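Local atomic coordinates of galectin (Xenopus laevis, PDB entry 3WUC), a protein that binds beta-galactosides such as lactose, as a proto-type galectin of frog skin, and probably also laminin. Residues E23-I28 with E89-F94; K30-F35 with L126-L131; R34-L39 with H49-F54. All blocks are in the same frame, centred on the assembly; numbering follows the deposited sequence.

Interaction 1: residues E23-I28 with E89-F94; sequences EVRGRI and ETMLIF
The carboxylate of Glu89 is shared by two arginines of the facing strand: OE2 meets Arg27 NH2 at 3.2 Å, while OE1 forms a long salt bridge with Arg25 NH2 and takes a weak bond from a water. Arg27 bends at chi3 (-63°), which brings its guanidinium back over Glu89, one face resting on CG, while NH1 bonds Gly87 O. The same water accepts from Arg25 NE and donates to Thr90 O, 2.9 Å from each.

Next along this face, Met91 SD lies 3.7 Å from Glu23 CD, and its CG packs on Arg25 CG; a flexible thioether suits a place between long charged chains. The charged ends of Glu23 and Arg25 meet the second subunit: Glu23 OE1 and Arg25 NH2 form reciprocal salt bridges with its Arg25 and Glu23.

The backbones run antiparallel, with hydrogen-bonded pairs Val24-Leu92 and Gly26-Thr90. The other face, with Val24, Thr90 and Leu92, is largely apolar: the Thr90 methyl CG2 touches Ile28 CG1 at 4.0 Å, and Leu92 packs on Val37 of the opposing sheet. Within the five-stranded sheet, strand 20-28 lies between strands 89-96 and 129-136, and strand 99-103 flanks 89-96 on its other side.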
# COMPACT_ATOMS: atom_id res chain seq x y z
N GLU B 23 -4.71 7.73 6.10
CA GLU B 23 -3.32 7.86 5.77
C GLU B 23 -3.17 8.57 4.41
O GLU B 23 -3.82 8.16 3.47
CB GLU B 23 -2.68 6.47 5.65
CG GLU B 23 -1.24 6.51 5.15
CD GLU B 23 -0.66 5.10 4.91
OE1 GLU B 23 -0.78 4.26 5.87
OE2 GLU B 23 -0.22 4.87 3.69
N VAL B 24 -2.40 9.64 4.34
CA VAL B 24 -2.16 10.48 3.16
C VAL B 24 -0.67 10.48 2.88
O VAL B 24 0.13 10.90 3.73
CB VAL B 24 -2.65 11.95 3.40
CG1 VAL B 24 -2.40 12.83 2.21
CG2 VAL B 24 -4.10 11.96 3.84
N ARG B 25 -0.32 9.97 1.72
CA ARG B 25 0.99 10.08 1.12
C ARG B 25 0.97 10.97 -0.10
O ARG B 25 0.07 10.86 -0.93
CB ARG B 25 1.46 8.67 0.71
CG ARG B 25 1.72 7.83 1.89
CD ARG B 25 2.22 6.41 1.49
NE ARG B 25 3.57 6.47 0.94
CZ ARG B 25 4.32 5.40 0.64
NH1 ARG B 25 3.86 4.19 0.88
NH2 ARG B 25 5.53 5.58 0.14
N GLY B 26 1.96 11.81 -0.18
CA GLY B 26 2.08 12.70 -1.32
C GLY B 26 3.42 13.33 -1.44
O GLY B 26 4.23 13.19 -0.54
N ARG B 27 3.65 14.06 -2.53
CA ARG B 27 4.93 14.68 -2.79
C ARG B 27 4.76 16.22 -2.59
O ARG B 27 3.96 16.85 -3.29
CB ARG B 27 5.49 14.40 -4.18
CG ARG B 27 6.83 15.06 -4.41
CD ARG B 27 7.51 14.64 -5.74
NE ARG B 27 7.82 13.19 -5.74
CZ ARG B 27 8.92 12.60 -5.24
NH1 ARG B 27 9.96 13.28 -4.72
NH2 ARG B 27 9.00 11.27 -5.30
N ILE B 28 5.53 16.78 -1.68
CA ILE B 28 5.42 18.19 -1.34
C ILE B 28 5.94 18.98 -2.53
O ILE B 28 6.99 18.60 -3.10
CB ILE B 28 6.20 18.54 -0.10
CG1 ILE B 28 5.70 17.77 1.10
CG2 ILE B 28 6.09 20.07 0.15
CD1 ILE B 28 6.69 17.71 2.21
N GLU B 89 8.64 13.20 -0.89
CA GLU B 89 7.48 12.50 -0.37
C GLU B 89 7.35 12.65 1.13
O GLU B 89 8.31 12.90 1.88
CB GLU B 89 7.46 11.02 -0.76
CG GLU B 89 7.75 10.67 -2.21
CD GLU B 89 7.47 9.20 -2.52
OE1 GLU B 89 7.00 8.41 -1.61
OE2 GLU B 89 7.62 8.89 -3.72
N THR B 90 6.09 12.58 1.62
CA THR B 90 5.81 12.62 2.99
C THR B 90 4.56 11.80 3.26
O THR B 90 3.87 11.39 2.32
CB THR B 90 5.68 14.03 3.57
OG1 THR B 90 5.65 13.99 4.97
CG2 THR B 90 4.33 14.66 3.13
N MET B 91 4.33 11.47 4.47
CA MET B 91 3.14 10.70 4.91
C MET B 91 2.63 11.29 6.22
O MET B 91 3.39 11.50 7.15
CB MET B 91 3.45 9.21 5.11
CG MET B 91 2.27 8.43 5.53
SD MET B 91 2.61 6.66 5.49
CE MET B 91 3.81 6.53 6.75
N LEU B 92 1.31 11.57 6.28
CA LEU B 92 0.64 12.00 7.49
C LEU B 92 -0.52 11.08 7.77
O LEU B 92 -1.25 10.73 6.82
CB LEU B 92 0.15 13.48 7.34
CG LEU B 92 1.25 14.56 7.23
CD1 LEU B 92 0.65 15.90 6.78
CD2 LEU B 92 1.83 14.76 8.60
N ILE B 93 -0.70 10.65 8.99
CA ILE B 93 -1.79 9.75 9.36
C ILE B 93 -2.63 10.49 10.41
O ILE B 93 -2.11 11.07 11.35
CB ILE B 93 -1.28 8.40 9.88
CG1 ILE B 93 -0.49 7.76 8.78
CG2 ILE B 93 -2.44 7.57 10.29
CD1 ILE B 93 0.19 6.51 9.28
N PHE B 94 -3.95 10.48 10.26
CA PHE B 94 -4.86 11.17 11.19
C PHE B 94 -5.79 10.16 11.81
O PHE B 94 -6.55 9.52 11.10
CB PHE B 94 -5.67 12.23 10.43
CG PHE B 94 -4.84 13.26 9.71
CD1 PHE B 94 -4.28 13.07 8.50
CD2 PHE B 94 -4.60 14.48 10.36
CE1 PHE B 94 -3.48 14.00 7.85
CE2 PHE B 94 -3.82 15.46 9.69
CZ PHE B 94 -3.30 15.22 8.51
O HOH W 1 5.03 9.02 1.16

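Interaction 2: residues K30-F35 with L126-L131. With GAL (beta-D-galactopyranose), chain D.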
# COMPACT_ATOMS: atom_id res chain seq x y z
N LYS B 30 7.95 21.27 -4.85
CA LYS B 30 9.35 21.70 -4.77
C LYS B 30 9.41 23.21 -4.56
O LYS B 30 8.69 23.97 -5.21
CB LYS B 30 10.17 21.32 -6.03
CG LYS B 30 11.64 21.83 -6.02
CD LYS B 30 12.56 21.12 -4.99
CE LYS B 30 12.49 21.66 -3.54
NZ LYS B 30 13.43 22.75 -3.08
N GLY B 31 10.19 23.60 -3.58
CA GLY B 31 10.54 25.01 -3.35
C GLY B 31 9.41 25.75 -2.65
O GLY B 31 9.46 26.96 -2.44
N THR B 32 8.40 25.03 -2.17
CA THR B 32 7.18 25.67 -1.72
C THR B 32 7.34 26.28 -0.35
O THR B 32 8.23 25.90 0.44
CB THR B 32 6.03 24.65 -1.66
OG1 THR B 32 4.79 25.35 -1.57
CG2 THR B 32 6.19 23.74 -0.45
N ASN B 33 6.50 27.29 -0.04
CA ASN B 33 6.59 27.90 1.25
C ASN B 33 5.89 27.14 2.39
O ASN B 33 6.10 27.36 3.54
CB ASN B 33 6.20 29.37 1.21
CG ASN B 33 4.79 29.62 0.75
OD1 ASN B 33 3.98 28.72 0.47
ND2 ASN B 33 4.50 30.91 0.55
N ARG B 34 4.89 26.32 2.01
CA ARG B 34 4.03 25.66 2.98
C ARG B 34 3.15 24.69 2.18
O ARG B 34 2.97 24.83 0.94
CB ARG B 34 3.18 26.67 3.76
CG ARG B 34 2.08 27.32 2.96
CD ARG B 34 1.35 28.26 3.85
NE ARG B 34 0.27 28.97 3.17
CZ ARG B 34 -0.96 29.08 3.61
NH1 ARG B 34 -1.41 28.57 4.76
NH2 ARG B 34 -1.80 29.82 2.84
N PHE B 35 2.62 23.71 2.92
CA PHE B 35 1.63 22.78 2.35
C PHE B 35 0.62 22.42 3.39
O PHE B 35 0.79 22.62 4.60
CB PHE B 35 2.30 21.54 1.74
CG PHE B 35 2.79 20.49 2.73
CD1 PHE B 35 4.00 20.62 3.33
CD2 PHE B 35 1.99 19.42 3.01
CE1 PHE B 35 4.46 19.61 4.21
CE2 PHE B 35 2.38 18.45 3.92
CZ PHE B 35 3.60 18.56 4.51
N LEU B 126 -5.83 18.45 -0.19
CA LEU B 126 -4.40 18.61 -0.25
C LEU B 126 -4.11 19.90 -0.94
O LEU B 126 -4.69 20.20 -2.00
CB LEU B 126 -3.73 17.47 -1.05
CG LEU B 126 -3.37 16.21 -0.21
CD1 LEU B 126 -4.56 15.54 0.43
CD2 LEU B 126 -2.70 15.18 -1.13
N ASN B 127 -3.18 20.69 -0.41
CA ASN B 127 -2.76 21.95 -0.97
C ASN B 127 -1.22 21.96 -0.96
O ASN B 127 -0.56 21.71 0.09
CB ASN B 127 -3.35 23.14 -0.16
CG ASN B 127 -4.90 23.25 -0.29
OD1 ASN B 127 -5.43 23.08 -1.34
ND2 ASN B 127 -5.56 23.54 0.77
N ASN B 128 -0.65 22.28 -2.13
CA ASN B 128 0.81 22.27 -2.36
C ASN B 128 1.46 20.89 -2.05
O ASN B 128 2.64 20.80 -1.70
CB ASN B 128 1.42 23.37 -1.48
CG ASN B 128 1.47 24.73 -2.19
OD1 ASN B 128 1.01 24.83 -3.33
ND2 ASN B 128 2.06 25.73 -1.55
N ILE B 129 0.70 19.85 -2.27
CA ILE B 129 1.22 18.49 -2.17
C ILE B 129 0.45 17.62 -3.12
O ILE B 129 -0.81 17.68 -3.21
CB ILE B 129 1.15 18.05 -0.68
CG1 ILE B 129 1.58 16.56 -0.60
CG2 ILE B 129 -0.24 18.18 -0.09
CD1 ILE B 129 1.71 15.98 0.80
N GLU B 130 1.13 16.80 -3.89
CA GLU B 130 0.60 16.02 -4.95
C GLU B 130 0.25 14.65 -4.43
O GLU B 130 1.13 14.01 -3.83
CB GLU B 130 1.62 15.95 -6.08
CG GLU B 130 1.46 14.96 -7.16
CD GLU B 130 2.61 15.13 -8.21
OE1 GLU B 130 3.72 15.71 -7.90
OE2 GLU B 130 2.40 14.68 -9.34
N LEU B 131 -0.96 14.17 -4.62
CA LEU B 131 -1.36 12.87 -4.11
C LEU B 131 -0.51 11.73 -4.60
O LEU B 131 -0.28 11.60 -5.79
CB LEU B 131 -2.81 12.58 -4.51
CG LEU B 131 -3.41 11.29 -3.91
CD1 LEU B 131 -3.51 11.29 -2.39
CD2 LEU B 131 -4.76 11.06 -4.61
C1 GAL D . -3.64 31.95 7.72
C2 GAL D . -3.39 31.41 6.33
C3 GAL D . -4.35 30.29 6.01
C4 GAL D . -4.32 29.26 7.14
C5 GAL D . -4.56 29.98 8.48
C6 GAL D . -4.49 28.99 9.62
O2 GAL D . -3.65 32.50 5.41
O3 GAL D . -4.14 29.78 4.73
O4 GAL D . -3.07 28.51 7.10
O5 GAL D . -3.52 30.93 8.67
O6 GAL D . -4.62 29.61 10.89
O HOH W 2 2.21 28.65 -2.26
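Asn128 reaches from the bend between two strands into the loop 30-35, and its side chain does most of the joining. Its CB sits 3.8 Å from Phe35 CB and also lies close to Arg34 O. CG continues toward Thr32 OG1, and ND2 at the tip gives a hydrogen bond to Arg34 O (2.8 Å, N-H...O angle 163°). A water accepts from ND2 at 3.0 Å, while OD1 of Asn128 takes the backbone N-H of Glu6. Arg34 O lies almost in the Asn128 amide plane, and this bond together with that of OD1 to Glu6 N holds the amide's rotation. An amide, donor and acceptor at once, can serve the loop and the N-terminal segment together.

Beside it, Phe35 CB is 3.3 Å from Asn127 O. With CG set between its own backbone N and carbonyl carbon (chi1 77°), the ring reaches Ile129, CD2 meeting CG2 of that residue at 4.0 Å. Ile28 and Phe84 also pack on this ring, a large apolar group suited to the interior of the sandwich.

Arg34 leaves the loop as a chain extended from CG to NE. Its length carries the guanidinium to galactose, where NH1 and NH2 both donate to O3, each at 3.0 Å, and O3 lies in the guanidinium plane; NH2 also bonds Met3 O. The bend at Asn128, linking strands of the two sheets, holds the loop that supplies an arginine to the sugar site of the galectin beta-sandwich.

Interaction 3: residues R34-L39 with H49-F54; sequences RFAVDL and HCNPRF. With GAL (beta-D-galactopyranose), chain D; GLC (alpha-D-glucopyranose), chain C.
Strands 36-39 and 49-53 form an antiparallel hairpin, their directions 172° apart, with Val37 and Cys50 a hydrogen-bonded pair and Phe35 N giving a further bond to Pro52 O.

Asn51 is the hub of the polar side. Its chi1 of -172° swings the amide across the strands: ND2 donates to Phe35 O at 2.8 Å from above the carbonyl plane, and OD1 receives three N-H groups. Arg53 grips this oxygen side-on through NE, 2.8 Å away, and NH2, while Arg34 NH1 adds the third bond at 3.0 Å. This shared oxygen helps to place both guanidiniums at the sugar. Arg53 NH1 reaches glucose O3 at 2.6 Å, with Asp59 as a salt-bridge partner.

His49 lies alongside Asp38, whose OD1 takes the ND1 proton on its syn side at 2.6 Å. NE2 is turned to galactose O4, 2.8 Å away.

On the apolar side, Pro52 CD sits 4.0 Å from the centroid of the Phe35 ring and over its face, a CH-pi contact between two rigid groups.

Galactose O4 is met by His49 NE2 and Arg53 NH2, and weakly by Arg34 NH1, consistent with the galectin preference for the axial O4 of galactose. Asp38, whose OD2 lies close to a malonate probably from the crystallisation liquor, keeps a proton on ND1 and may polarise the ring; either NE2 or O4 could donate in their bond.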
# COMPACT_ATOMS: atom_id res chain seq x y z
N ARG B 34 4.89 26.32 2.01
CA ARG B 34 4.03 25.66 2.98
C ARG B 34 3.15 24.69 2.18
O ARG B 34 2.97 24.83 0.94
CB ARG B 34 3.18 26.67 3.76
CG ARG B 34 2.08 27.32 2.96
CD ARG B 34 1.35 28.26 3.85
NE ARG B 34 0.27 28.97 3.17
CZ ARG B 34 -0.96 29.08 3.61
NH1 ARG B 34 -1.41 28.57 4.76
NH2 ARG B 34 -1.80 29.82 2.84
N PHE B 35 2.62 23.71 2.92
CA PHE B 35 1.63 22.78 2.35
C PHE B 35 0.62 22.42 3.39
O PHE B 35 0.79 22.62 4.60
CB PHE B 35 2.30 21.54 1.74
CG PHE B 35 2.79 20.49 2.73
CD1 PHE B 35 4.00 20.62 3.33
CD2 PHE B 35 1.99 19.42 3.01
CE1 PHE B 35 4.46 19.61 4.21
CE2 PHE B 35 2.38 18.45 3.92
CZ PHE B 35 3.60 18.56 4.51
N ALA B 36 -0.53 21.87 3.02
CA ALA B 36 -1.53 21.54 3.98
C ALA B 36 -2.31 20.32 3.60
O ALA B 36 -2.54 20.08 2.37
CB ALA B 36 -2.55 22.68 4.15
N VAL B 37 -2.76 19.62 4.63
CA VAL B 37 -3.79 18.57 4.51
C VAL B 37 -4.90 18.97 5.48
O VAL B 37 -4.69 19.29 6.64
CB VAL B 37 -3.28 17.15 4.89
CG1 VAL B 37 -4.43 16.16 4.71
CG2 VAL B 37 -2.13 16.75 4.01
N ASP B 38 -6.11 19.09 4.93
CA ASP B 38 -7.28 19.57 5.63
C ASP B 38 -8.33 18.50 5.72
O ASP B 38 -8.60 17.74 4.76
CB ASP B 38 -7.96 20.70 4.87
CG ASP B 38 -7.12 21.94 4.73
OD1 ASP B 38 -6.28 22.24 5.63
OD2 ASP B 38 -7.31 22.66 3.73
N LEU B 39 -8.94 18.40 6.85
CA LEU B 39 -10.02 17.47 7.17
C LEU B 39 -11.22 18.16 7.73
O LEU B 39 -11.08 19.03 8.63
CB LEU B 39 -9.53 16.35 8.15
CG LEU B 39 -8.42 15.43 7.64
CD1 LEU B 39 -7.01 16.03 7.72
CD2 LEU B 39 -8.54 14.23 8.55
N HIS B 49 -6.95 21.52 10.08
CA HIS B 49 -6.09 22.06 9.04
C HIS B 49 -4.67 21.88 9.50
O HIS B 49 -4.33 22.42 10.52
CB HIS B 49 -6.40 23.55 8.88
CG HIS B 49 -5.41 24.38 8.10
ND1 HIS B 49 -5.24 24.33 6.73
CD2 HIS B 49 -4.60 25.40 8.50
CE1 HIS B 49 -4.39 25.24 6.33
NE2 HIS B 49 -4.00 25.92 7.38
N CYS B 50 -3.89 21.01 8.83
CA CYS B 50 -2.50 20.66 9.23
C CYS B 50 -1.62 21.28 8.19
O CYS B 50 -1.59 20.87 7.05
CB CYS B 50 -2.38 19.15 9.24
SG CYS B 50 -0.72 18.61 9.64
N ASN B 51 -0.89 22.33 8.61
CA ASN B 51 -0.22 23.20 7.74
C ASN B 51 1.29 23.37 8.05
O ASN B 51 1.73 24.35 8.64
CB ASN B 51 -0.93 24.55 7.73
CG ASN B 51 -0.42 25.55 6.66
OD1 ASN B 51 -0.47 26.80 6.97
ND2 ASN B 51 0.08 25.12 5.50
N PRO B 52 2.11 22.39 7.66
CA PRO B 52 3.53 22.65 7.83
C PRO B 52 4.02 23.80 6.96
O PRO B 52 3.74 23.89 5.79
CB PRO B 52 4.15 21.30 7.42
CG PRO B 52 3.07 20.24 7.54
CD PRO B 52 1.84 21.07 7.11
N ARG B 53 4.72 24.76 7.61
CA ARG B 53 5.23 25.98 7.00
C ARG B 53 6.75 25.97 7.00
O ARG B 53 7.37 25.98 8.08
CB ARG B 53 4.81 27.19 7.77
CG ARG B 53 3.26 27.34 7.65
CD ARG B 53 2.66 28.33 8.67
NE ARG B 53 1.22 28.51 8.41
CZ ARG B 53 0.50 29.58 8.81
NH1 ARG B 53 1.07 30.55 9.57
NH2 ARG B 53 -0.76 29.64 8.49
N PHE B 54 7.27 25.93 5.79
CA PHE B 54 8.72 26.11 5.60
C PHE B 54 9.08 27.58 5.97
O PHE B 54 9.96 27.83 6.82
CB PHE B 54 9.16 25.71 4.17
CG PHE B 54 8.90 24.30 3.87
CD1 PHE B 54 9.76 23.32 4.30
CD2 PHE B 54 7.75 23.93 3.17
CE1 PHE B 54 9.53 21.97 3.99
CE2 PHE B 54 7.51 22.59 2.88
CZ PHE B 54 8.44 21.63 3.30
C1 GAL D . -3.64 31.95 7.72
C2 GAL D . -3.39 31.41 6.33
C3 GAL D . -4.35 30.29 6.01
C4 GAL D . -4.32 29.26 7.14
C5 GAL D . -4.56 29.98 8.48
C6 GAL D . -4.49 28.99 9.62
O2 GAL D . -3.65 32.50 5.41
O3 GAL D . -4.14 29.78 4.73
O4 GAL D . -3.07 28.51 7.10
O5 GAL D . -3.52 30.93 8.67
O6 GAL D . -4.62 29.61 10.89
C1 GLC C . -1.62 35.77 10.82
C2 GLC C . -1.08 34.36 11.10
C3 GLC C . -1.23 33.56 9.80
C4 GLC C . -2.64 33.56 9.18
C5 GLC C . -3.13 35.01 9.05
C6 GLC C . -4.61 35.04 8.66
O1 GLC C . -0.73 36.30 9.87
O2 GLC C . 0.29 34.43 11.44
O3 GLC C . -0.92 32.19 10.15
O4 GLC C . -2.60 32.90 7.90
O5 GLC C . -2.94 35.72 10.30
O6 GLC C . -5.63 34.33 9.45

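How the interactions relate
Along the chain, strand 20-28 of interaction 1 comes first, then loop 30-35, which opens interaction 2 and overlaps interaction 3 at Arg34 and Phe35; segments 49-54, 89-94 and 126-131 follow in turn. The centre of interaction 1 lies about 11 Å from those of the other two, which are about 8 Å apart. Interaction 1 belongs to the five-stranded sheet and interaction 3 to the opposing one, while interaction 2 spans the corner where strand 120-127 passes into 129-136. Phe94 against Val37 and Leu39 joins interactions 1 and 3 between the sheets. The sandwich carries its sugar site on one sheet, while the contact with the second subunit uses the Glu23, Arg25 and Met91 face of the other.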